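Local coordinates for conserved uncharacterized protein (predicted phosphoesterase COG0622) (Streptococcus pneumoniae, PDB 3CK2), which probably hydrolyses phosphoester bonds at a two-manganese centre, as a member of the calcineurin-like phosphoesterase superfamily, at residues 88-93 and 109-114; 81-86 and 98-103. One frame throughout, in Å; residues are numbered along the deposited sequence.

Contact 1 of 2, residues 88-93 and 109-114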
ATOM      1  N   PHE A  88      -5.892   8.717 -11.256  1.00 26.04           N
ATOM      2  CA  PHE A  88      -6.514   9.794 -10.461  1.00 25.99           C
ATOM      3  C   PHE A  88      -5.720  11.118 -10.563  1.00 25.77           C
ATOM      4  O   PHE A  88      -6.035  12.095  -9.910  1.00 24.52           O
ATOM      5  CB  PHE A  88      -6.687   9.351  -8.989  1.00 26.08           C
ATOM      6  CG  PHE A  88      -7.737   8.284  -8.813  1.00 26.09           C
ATOM      7  CD1 PHE A  88      -9.050   8.624  -8.534  1.00 26.67           C
ATOM      8  CD2 PHE A  88      -7.431   6.937  -9.010  1.00 27.66           C
ATOM      9  CE1 PHE A  88     -10.034   7.640  -8.402  1.00 25.94           C
ATOM     10  CE2 PHE A  88      -8.410   5.968  -8.892  1.00 26.92           C
ATOM     11  CZ  PHE A  88      -9.715   6.325  -8.583  1.00 25.86           C
ATOM     12  N   ASP A  89      -4.687  11.123 -11.403  1.00 26.12           N
ATOM     13  CA  ASP A  89      -3.857  12.303 -11.615  1.00 26.40           C
ATOM     14  C   ASP A  89      -3.335  12.843 -10.295  1.00 25.86           C
ATOM     15  O   ASP A  89      -3.390  14.051 -10.044  1.00 24.82           O
ATOM     16  CB  ASP A  89      -4.628  13.405 -12.360  1.00 26.89           C
ATOM     17  CG  ASP A  89      -5.133  12.963 -13.732  1.00 28.23           C
ATOM     18  OD1 ASP A  89      -4.355  12.363 -14.494  1.00 30.89           O
ATOM     19  OD2 ASP A  89      -6.315  13.240 -14.051  1.00 32.56           O
ATOM     20  N   ILE A  90      -2.821  11.943  -9.466  1.00 26.16           N
ATOM     21  CA  ILE A  90      -2.355  12.328  -8.126  1.00 26.83           C
ATOM     22  C   ILE A  90      -1.113  13.238  -8.141  1.00 27.23           C
ATOM     23  O   ILE A  90      -0.854  13.908  -7.161  1.00 27.41           O
ATOM     24  CB  ILE A  90      -2.185  11.129  -7.136  1.00 26.49           C
ATOM     25  CG1 ILE A  90      -1.128  10.114  -7.606  1.00 26.38           C
ATOM     26  CG2 ILE A  90      -3.511  10.470  -6.920  1.00 27.03           C
ATOM     27  CD1 ILE A  90      -0.880   9.036  -6.583  1.00 25.42           C
ATOM     28  N   ASN A  91      -0.391  13.301  -9.267  1.00 27.78           N
ATOM     29  CA  ASN A  91       0.714  14.268  -9.417  1.00 27.38           C
ATOM     30  C   ASN A  91       0.171  15.693  -9.577  1.00 27.22           C
ATOM     31  O   ASN A  91       0.859  16.669  -9.341  1.00 25.67           O
ATOM     32  CB  ASN A  91       1.608  13.890 -10.609  1.00 27.72           C
ATOM     33  CG  ASN A  91       2.704  12.891 -10.230  1.00 27.48           C
ATOM     34  OD1 ASN A  91       3.615  13.231  -9.474  1.00 26.08           O
ATOM     35  ND2 ASN A  91       2.620  11.659 -10.754  1.00 25.83           N
ATOM     36  N   PHE A  92      -1.077  15.795 -10.014  1.00 27.39           N
ATOM     37  CA  PHE A  92      -1.765  17.074 -10.046  1.00 27.47           C
ATOM     38  C   PHE A  92      -2.188  17.424  -8.601  1.00 27.42           C
ATOM     39  O   PHE A  92      -1.630  18.323  -8.007  1.00 27.43           O
ATOM     40  CB  PHE A  92      -2.937  17.020 -11.036  1.00 27.15           C
ATOM     41  CG  PHE A  92      -3.761  18.279 -11.106  1.00 27.09           C
ATOM     42  CD1 PHE A  92      -3.165  19.538 -11.095  1.00 27.47           C
ATOM     43  CD2 PHE A  92      -5.141  18.195 -11.227  1.00 27.42           C
ATOM     44  CE1 PHE A  92      -3.933  20.694 -11.181  1.00 27.32           C
ATOM     45  CE2 PHE A  92      -5.914  19.345 -11.315  1.00 28.59           C
ATOM     46  CZ  PHE A  92      -5.302  20.605 -11.292  1.00 27.53           C
ATOM     47  N   ASN A  93      -3.151  16.697  -8.052  1.00 27.82           N
ATOM     48  CA  ASN A  93      -3.521  16.802  -6.645  1.00 28.21           C
ATOM     49  C   ASN A  93      -4.298  15.561  -6.225  1.00 28.59           C
ATOM     50  O   ASN A  93      -4.486  14.655  -7.020  1.00 29.07           O
ATOM     51  CB  ASN A  93      -4.331  18.086  -6.381  1.00 28.34           C
ATOM     52  CG  ASN A  93      -5.568  18.189  -7.242  1.00 28.87           C
ATOM     53  OD1 ASN A  93      -6.277  17.201  -7.478  1.00 28.52           O
ATOM     54  ND2 ASN A  93      -5.839  19.397  -7.715  1.00 29.18           N
ATOM     55  N   CYS A 109      -7.126   4.125   2.247  1.00 20.87           N
ATOM     56  CA  CYS A 109      -6.931   4.290   0.814  1.00 20.59           C
ATOM     57  C   CYS A 109      -5.434   4.119   0.496  1.00 20.40           C
ATOM     58  O   CYS A 109      -4.600   4.872   0.943  1.00 20.13           O
ATOM     59  CB  CYS A 109      -7.431   5.664   0.388  1.00 20.72           C
ATOM     60  SG  CYS A 109      -7.197   6.023  -1.385  1.00 20.93           S
ATOM     61  N   LEU A 110      -5.119   3.076  -0.247  1.00 20.99           N
ATOM     62  CA  LEU A 110      -3.757   2.684  -0.544  1.00 20.89           C
ATOM     63  C   LEU A 110      -3.446   3.087  -1.967  1.00 20.36           C
ATOM     64  O   LEU A 110      -4.227   2.824  -2.859  1.00 19.78           O
ATOM     65  CB  LEU A 110      -3.612   1.164  -0.415  1.00 20.60           C
ATOM     66  CG  LEU A 110      -3.813   0.563   0.975  1.00 21.75           C
ATOM     67  CD1 LEU A 110      -3.660  -0.983   0.901  1.00 18.84           C
ATOM     68  CD2 LEU A 110      -2.827   1.193   2.010  1.00 16.73           C
ATOM     69  N   TYR A 111      -2.298   3.733  -2.160  1.00 20.57           N
ATOM     70  CA  TYR A 111      -1.859   4.179  -3.487  1.00 20.52           C
ATOM     71  C   TYR A 111      -0.301   4.007  -3.650  1.00 20.82           C
ATOM     72  O   TYR A 111       0.415   3.717  -2.684  1.00 19.98           O
ATOM     73  CB  TYR A 111      -2.398   5.618  -3.789  1.00 20.38           C
ATOM     74  CG  TYR A 111      -1.763   6.729  -3.011  1.00 19.93           C
ATOM     75  CD1 TYR A 111      -0.787   7.524  -3.580  1.00 20.30           C
ATOM     76  CD2 TYR A 111      -2.148   7.012  -1.712  1.00 21.19           C
ATOM     77  CE1 TYR A 111      -0.171   8.554  -2.858  1.00 20.48           C
ATOM     78  CE2 TYR A 111      -1.511   8.045  -0.966  1.00 21.33           C
ATOM     79  CZ  TYR A 111      -0.528   8.801  -1.553  1.00 20.54           C
ATOM     80  OH  TYR A 111       0.091   9.828  -0.851  1.00 22.31           O
ATOM     81  N   GLY A 112       0.172   4.105  -4.900  1.00 20.69           N
ATOM     82  CA  GLY A 112       1.575   4.059  -5.231  1.00 20.11           C
ATOM     83  C   GLY A 112       1.932   5.243  -6.133  1.00 20.21           C
ATOM     84  O   GLY A 112       1.601   6.389  -5.829  1.00 21.22           O
ATOM     85  N   HIS A 113       2.665   4.953  -7.206  1.00 19.53           N
ATOM     86  CA  HIS A 113       2.933   5.859  -8.316  1.00 18.98           C
ATOM     87  C   HIS A 113       4.022   6.898  -8.010  1.00 18.95           C
ATOM     88  O   HIS A 113       4.943   7.061  -8.828  1.00 18.51           O
ATOM     89  CB  HIS A 113       1.636   6.484  -8.857  1.00 18.98           C
ATOM     90  CG  HIS A 113       1.805   7.218 -10.153  1.00 17.98           C
ATOM     91  ND1 HIS A 113       2.376   6.648 -11.269  1.00 17.98           N
ATOM     92  CD2 HIS A 113       1.477   8.482 -10.509  1.00 17.12           C
ATOM     93  CE1 HIS A 113       2.411   7.533 -12.251  1.00 16.80           C
ATOM     94  NE2 HIS A 113       1.872   8.656 -11.811  1.00 17.36           N
ATOM     95  N   LEU A 114       3.936   7.564  -6.847  1.00 18.95           N
ATOM     96  CA  LEU A 114       4.859   8.680  -6.473  1.00 18.37           C
ATOM     97  C   LEU A 114       6.264   8.274  -5.981  1.00 17.82           C
ATOM     98  O   LEU A 114       7.198   9.069  -6.046  1.00 17.23           O
ATOM     99  CB  LEU A 114       4.194   9.581  -5.449  1.00 18.37           C
ATOM    100  CG  LEU A 114       2.813  10.155  -5.875  1.00 19.25           C
ATOM    101  CD1 LEU A 114       2.270  10.991  -4.753  1.00 19.77           C
ATOM    102  CD2 LEU A 114       2.833  10.988  -7.193  1.00 16.80           C
TER
HETATM  103  O   HOH W   1       4.806   9.535 -10.501  1.00 29.72           O
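Asn91 and His113 share a water molecule, which accepts a hydrogen bond from Asn91 ND2 (3.1 Å) and donates one to the carbonyl oxygen of His113 (3.0 Å from His113 O). The same water lies over the centre of the His113 imidazole, so it packs on one face of the ring while bonding to its backbone. Asn91 ND2 also comes to 3.3 Å from His113 NE2, but both atoms are donors and no bond joins them; ND1 of His113 is taken up by manganese, and NE2 is left as a donor. Amide and ring planes stand 70° apart. Asparagine suits this exposed spot because its amide NH2 can donate to the water that links it to the His113 backbone, while Asn91 OD1 simply packs past Leu114 CD2 at 3.3 Å. Gly112, His113, Leu114 and His115 spell the Gly-His-x-His signature of calcineurin-like phosphoesterases, placed just beyond strand 108-110, and both histidines are manganese ligands. Behind the signature the contact is apolar. With CG1 set between its backbone N and carbonyl carbon (chi1 62°) and the chain then extended, Ile90 drives CD1 inward to 3.4 Å from Tyr111 CD1, obliquely to that ring, and to 3.9 Å from Leu114 CG. This branched, wholly apolar side chain fills the buried angle between them, and its CG1 meets the edge of the His113 ring near CD2, 4.2 Å away.

Contact 2 of 2, residues 81-86 and 98-103; sequences IQTHGH and DYWAQE
Trp100 and Ile81 reach toward each other from opposite directions, the indole from helix 95-103 and the isoleucine from strand 78-83, inside a beta-alpha-beta unit completed by strand 108-110. The axes of segments 98-103 and 81-83 run roughly antiparallel, at 152°, and come within 10.1 Å, a gap that a large flat side chain is well able to bridge. Trp100 has CG anti to its own backbone nitrogen (chi1 173°), which carries the indole out to the sheet. There Ile81 CD1 sits over one face of the six-membered ring, 3.5 Å from its centroid and only 10° off the normal, a CH-pi contact for which a long aliphatic branch is apt. Thr83, two residues on and pointing to the same helix, meets the ring obliquely, with CG2 3.7 Å from Trp100 CZ3; its hydroxyl is meanwhile satisfied by the carbonyl oxygen of Glu69. Arg70 adds a cation-pi contact to the indole, and the Phe88 ring also packs against it. At the rim of the indole, Gln82 O lies near the ring plane, 3.7 Å from Trp100 CH2. Ala101, small enough to let the strand approach, receives the isoleucine tip tightly, Ile81 CD1 lying 3.5 Å from Ala101 CA.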
ATOM      1  N   ILE A  81      -9.437   0.504   0.203  1.00 23.05           N
ATOM      2  CA  ILE A  81      -9.458   0.701  -1.235  1.00 22.64           C
ATOM      3  C   ILE A  81      -8.005   0.931  -1.657  1.00 23.24           C
ATOM      4  O   ILE A  81      -7.177   1.344  -0.864  1.00 22.74           O
ATOM      5  CB  ILE A  81     -10.466   1.812  -1.701  1.00 23.30           C
ATOM      6  CG1 ILE A  81      -9.986   3.235  -1.375  1.00 22.95           C
ATOM      7  CG2 ILE A  81     -11.869   1.576  -1.073  1.00 21.01           C
ATOM      8  CD1 ILE A  81     -10.941   4.337  -1.918  1.00 21.60           C
ATOM      9  N   GLN A  82      -7.725   0.622  -2.909  1.00 23.69           N
ATOM     10  CA  GLN A  82      -6.385   0.457  -3.404  1.00 24.04           C
ATOM     11  C   GLN A  82      -6.346   0.774  -4.889  1.00 23.93           C
ATOM     12  O   GLN A  82      -7.142   0.250  -5.678  1.00 24.02           O
ATOM     13  CB  GLN A  82      -5.992  -0.995  -3.199  1.00 24.31           C
ATOM     14  CG  GLN A  82      -4.583  -1.325  -3.481  1.00 24.71           C
ATOM     15  CD  GLN A  82      -4.306  -2.804  -3.437  1.00 24.35           C
ATOM     16  OE1 GLN A  82      -5.231  -3.636  -3.332  1.00 25.99           O
ATOM     17  NE2 GLN A  82      -3.030  -3.154  -3.552  1.00 21.33           N
ATOM     18  N   THR A  83      -5.399   1.611  -5.269  1.00 23.65           N
ATOM     19  CA  THR A  83      -5.197   1.968  -6.674  1.00 23.68           C
ATOM     20  C   THR A  83      -3.755   2.387  -6.829  1.00 23.24           C
ATOM     21  O   THR A  83      -3.099   2.688  -5.834  1.00 23.50           O
ATOM     22  CB  THR A  83      -6.208   3.089  -7.131  1.00 23.31           C
ATOM     23  OG1 THR A  83      -6.258   3.141  -8.550  1.00 24.28           O
ATOM     24  CG2 THR A  83      -5.849   4.466  -6.597  1.00 24.10           C
ATOM     25  N   HIS A  84      -3.230   2.384  -8.054  1.00 23.71           N
ATOM     26  CA  HIS A  84      -1.871   2.907  -8.263  1.00 23.08           C
ATOM     27  C   HIS A  84      -1.809   4.411  -8.055  1.00 22.35           C
ATOM     28  O   HIS A  84      -1.029   4.892  -7.256  1.00 22.95           O
ATOM     29  CB  HIS A  84      -1.323   2.513  -9.622  1.00 23.19           C
ATOM     30  CG  HIS A  84       0.139   2.791  -9.799  1.00 23.35           C
ATOM     31  ND1 HIS A  84       1.111   2.153  -9.055  1.00 24.33           N
ATOM     32  CD2 HIS A  84       0.799   3.604 -10.667  1.00 23.66           C
ATOM     33  CE1 HIS A  84       2.309   2.553  -9.466  1.00 24.10           C
ATOM     34  NE2 HIS A  84       2.150   3.433 -10.439  1.00 25.18           N
ATOM     35  N   GLY A  85      -2.642   5.153  -8.758  1.00 23.17           N
ATOM     36  CA  GLY A  85      -2.766   6.621  -8.556  1.00 23.23           C
ATOM     37  C   GLY A  85      -2.749   7.430  -9.837  1.00 23.14           C
ATOM     38  O   GLY A  85      -3.304   8.499  -9.883  1.00 23.19           O
ATOM     39  N   HIS A  86      -2.142   6.882 -10.882  1.00 23.21           N
ATOM     40  CA  HIS A  86      -2.017   7.553 -12.169  1.00 23.84           C
ATOM     41  C   HIS A  86      -3.347   7.870 -12.840  1.00 24.75           C
ATOM     42  O   HIS A  86      -3.469   8.885 -13.567  1.00 25.96           O
ATOM     43  CB  HIS A  86      -1.112   6.730 -13.125  1.00 23.87           C
ATOM     44  CG  HIS A  86      -1.654   5.387 -13.503  1.00 22.51           C
ATOM     45  ND1 HIS A  86      -1.835   4.381 -12.584  1.00 24.35           N
ATOM     46  CD2 HIS A  86      -1.975   4.852 -14.708  1.00 23.98           C
ATOM     47  CE1 HIS A  86      -2.295   3.302 -13.197  1.00 22.78           C
ATOM     48  NE2 HIS A  86      -2.372   3.553 -14.489  1.00 22.46           N
ATOM     49  N   ASP A  98      -9.355  11.482  -3.250  1.00 31.73           N
ATOM     50  CA  ASP A  98     -10.153  11.714  -2.052  1.00 31.68           C
ATOM     51  C   ASP A  98     -11.665  11.658  -2.354  1.00 31.86           C
ATOM     52  O   ASP A  98     -12.437  11.195  -1.530  1.00 32.46           O
ATOM     53  CB  ASP A  98      -9.768  13.067  -1.439  1.00 31.79           C
ATOM     54  CG  ASP A  98     -10.423  13.325  -0.101  1.00 32.46           C
ATOM     55  OD1 ASP A  98     -10.172  12.605   0.879  1.00 36.07           O
ATOM     56  OD2 ASP A  98     -11.181  14.286  -0.006  1.00 35.71           O
ATOM     57  N   TYR A  99     -12.105  12.130  -3.513  1.00 31.23           N
ATOM     58  CA  TYR A  99     -13.523  12.018  -3.850  1.00 31.17           C
ATOM     59  C   TYR A  99     -13.975  10.541  -3.892  1.00 31.02           C
ATOM     60  O   TYR A  99     -15.023  10.174  -3.358  1.00 30.27           O
ATOM     61  CB  TYR A  99     -13.794  12.708  -5.180  1.00 31.20           C
ATOM     62  CG  TYR A  99     -15.253  12.688  -5.616  1.00 31.34           C
ATOM     63  CD1 TYR A  99     -16.176  13.579  -5.078  1.00 30.92           C
ATOM     64  CD2 TYR A  99     -15.695  11.784  -6.584  1.00 31.63           C
ATOM     65  CE1 TYR A  99     -17.516  13.566  -5.486  1.00 31.22           C
ATOM     66  CE2 TYR A  99     -17.012  11.760  -6.990  1.00 31.69           C
ATOM     67  CZ  TYR A  99     -17.918  12.651  -6.443  1.00 31.17           C
ATOM     68  OH  TYR A  99     -19.210  12.607  -6.871  1.00 30.17           O
ATOM     69  N   TRP A 100     -13.137   9.706  -4.508  1.00 31.16           N
ATOM     70  CA  TRP A 100     -13.387   8.275  -4.651  1.00 30.76           C
ATOM     71  C   TRP A 100     -13.409   7.628  -3.293  1.00 30.54           C
ATOM     72  O   TRP A 100     -14.274   6.820  -3.033  1.00 31.46           O
ATOM     73  CB  TRP A 100     -12.309   7.622  -5.545  1.00 30.51           C
ATOM     74  CG  TRP A 100     -12.376   6.120  -5.621  1.00 30.47           C
ATOM     75  CD1 TRP A 100     -13.484   5.373  -5.902  1.00 30.50           C
ATOM     76  CD2 TRP A 100     -11.299   5.179  -5.441  1.00 29.51           C
ATOM     77  NE1 TRP A 100     -13.175   4.034  -5.894  1.00 30.39           N
ATOM     78  CE2 TRP A 100     -11.841   3.883  -5.617  1.00 29.73           C
ATOM     79  CE3 TRP A 100      -9.940   5.300  -5.131  1.00 30.38           C
ATOM     80  CZ2 TRP A 100     -11.067   2.718  -5.506  1.00 29.27           C
ATOM     81  CZ3 TRP A 100      -9.173   4.140  -5.022  1.00 30.12           C
ATOM     82  CH2 TRP A 100      -9.739   2.870  -5.219  1.00 29.85           C
ATOM     83  N   ALA A 101     -12.455   7.982  -2.430  1.00 30.67           N
ATOM     84  CA  ALA A 101     -12.344   7.397  -1.093  1.00 30.38           C
ATOM     85  C   ALA A 101     -13.556   7.734  -0.229  1.00 30.08           C
ATOM     86  O   ALA A 101     -13.967   6.950   0.638  1.00 29.82           O
ATOM     87  CB  ALA A 101     -11.035   7.854  -0.396  1.00 30.49           C
ATOM     88  N   GLN A 102     -14.131   8.905  -0.474  1.00 29.89           N
ATOM     89  CA  GLN A 102     -15.277   9.354   0.283  1.00 29.96           C
ATOM     90  C   GLN A 102     -16.534   8.655  -0.232  1.00 29.48           C
ATOM     91  O   GLN A 102     -17.363   8.207   0.565  1.00 29.05           O
ATOM     92  CB  GLN A 102     -15.421  10.869   0.175  1.00 30.66           C
ATOM     93  CG  GLN A 102     -14.181  11.645   0.519  1.00 32.06           C
ATOM     94  CD  GLN A 102     -14.270  12.311   1.841  1.00 36.44           C
ATOM     95  OE1 GLN A 102     -15.057  13.251   2.007  1.00 39.80           O
ATOM     96  NE2 GLN A 102     -13.456  11.851   2.812  1.00 39.19           N
ATOM     97  N   GLU A 103     -16.668   8.524  -1.555  1.00 29.13           N
ATOM     98  CA  GLU A 103     -17.811   7.789  -2.109  1.00 29.04           C
ATOM     99  C   GLU A 103     -17.809   6.303  -1.686  1.00 27.83           C
ATOM    100  O   GLU A 103     -18.868   5.716  -1.471  1.00 27.54           O
ATOM    101  CB  GLU A 103     -17.966   8.005  -3.634  1.00 29.44           C
ATOM    102  CG  GLU A 103     -17.196   7.060  -4.574  1.00 31.57           C
ATOM    103  CD  GLU A 103     -17.452   7.350  -6.086  1.00 31.60           C
ATOM    104  OE1 GLU A 103     -18.636   7.641  -6.439  1.00 34.95           O
ATOM    105  OE2 GLU A 103     -16.475   7.277  -6.903  1.00 31.09           O
TER

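The two contacts lie with their centres about 8 Å apart, on the same side of the chain's centre, and interleave in sequence: 81-86, 88-93, 98-103, then 109-114. Strands 78-83 and 108-110 are parallel neighbours in the five-stranded sheet, with helix 95-103 between them in the chain. Backbone bonds probably continue from the strands into the loops beyond: Leu110 N lies 2.8 Å from Ile81 O, and Gly112 N lies 2.8 Å from His84 O. One segment of each contact delivers a histidine, His84 or His113, to the same manganese, which Asp41 and Asn60 also bind. Contact 2 packs the helix on the sheet; contact 1 packs the intervening loop beside the metal-binding turn.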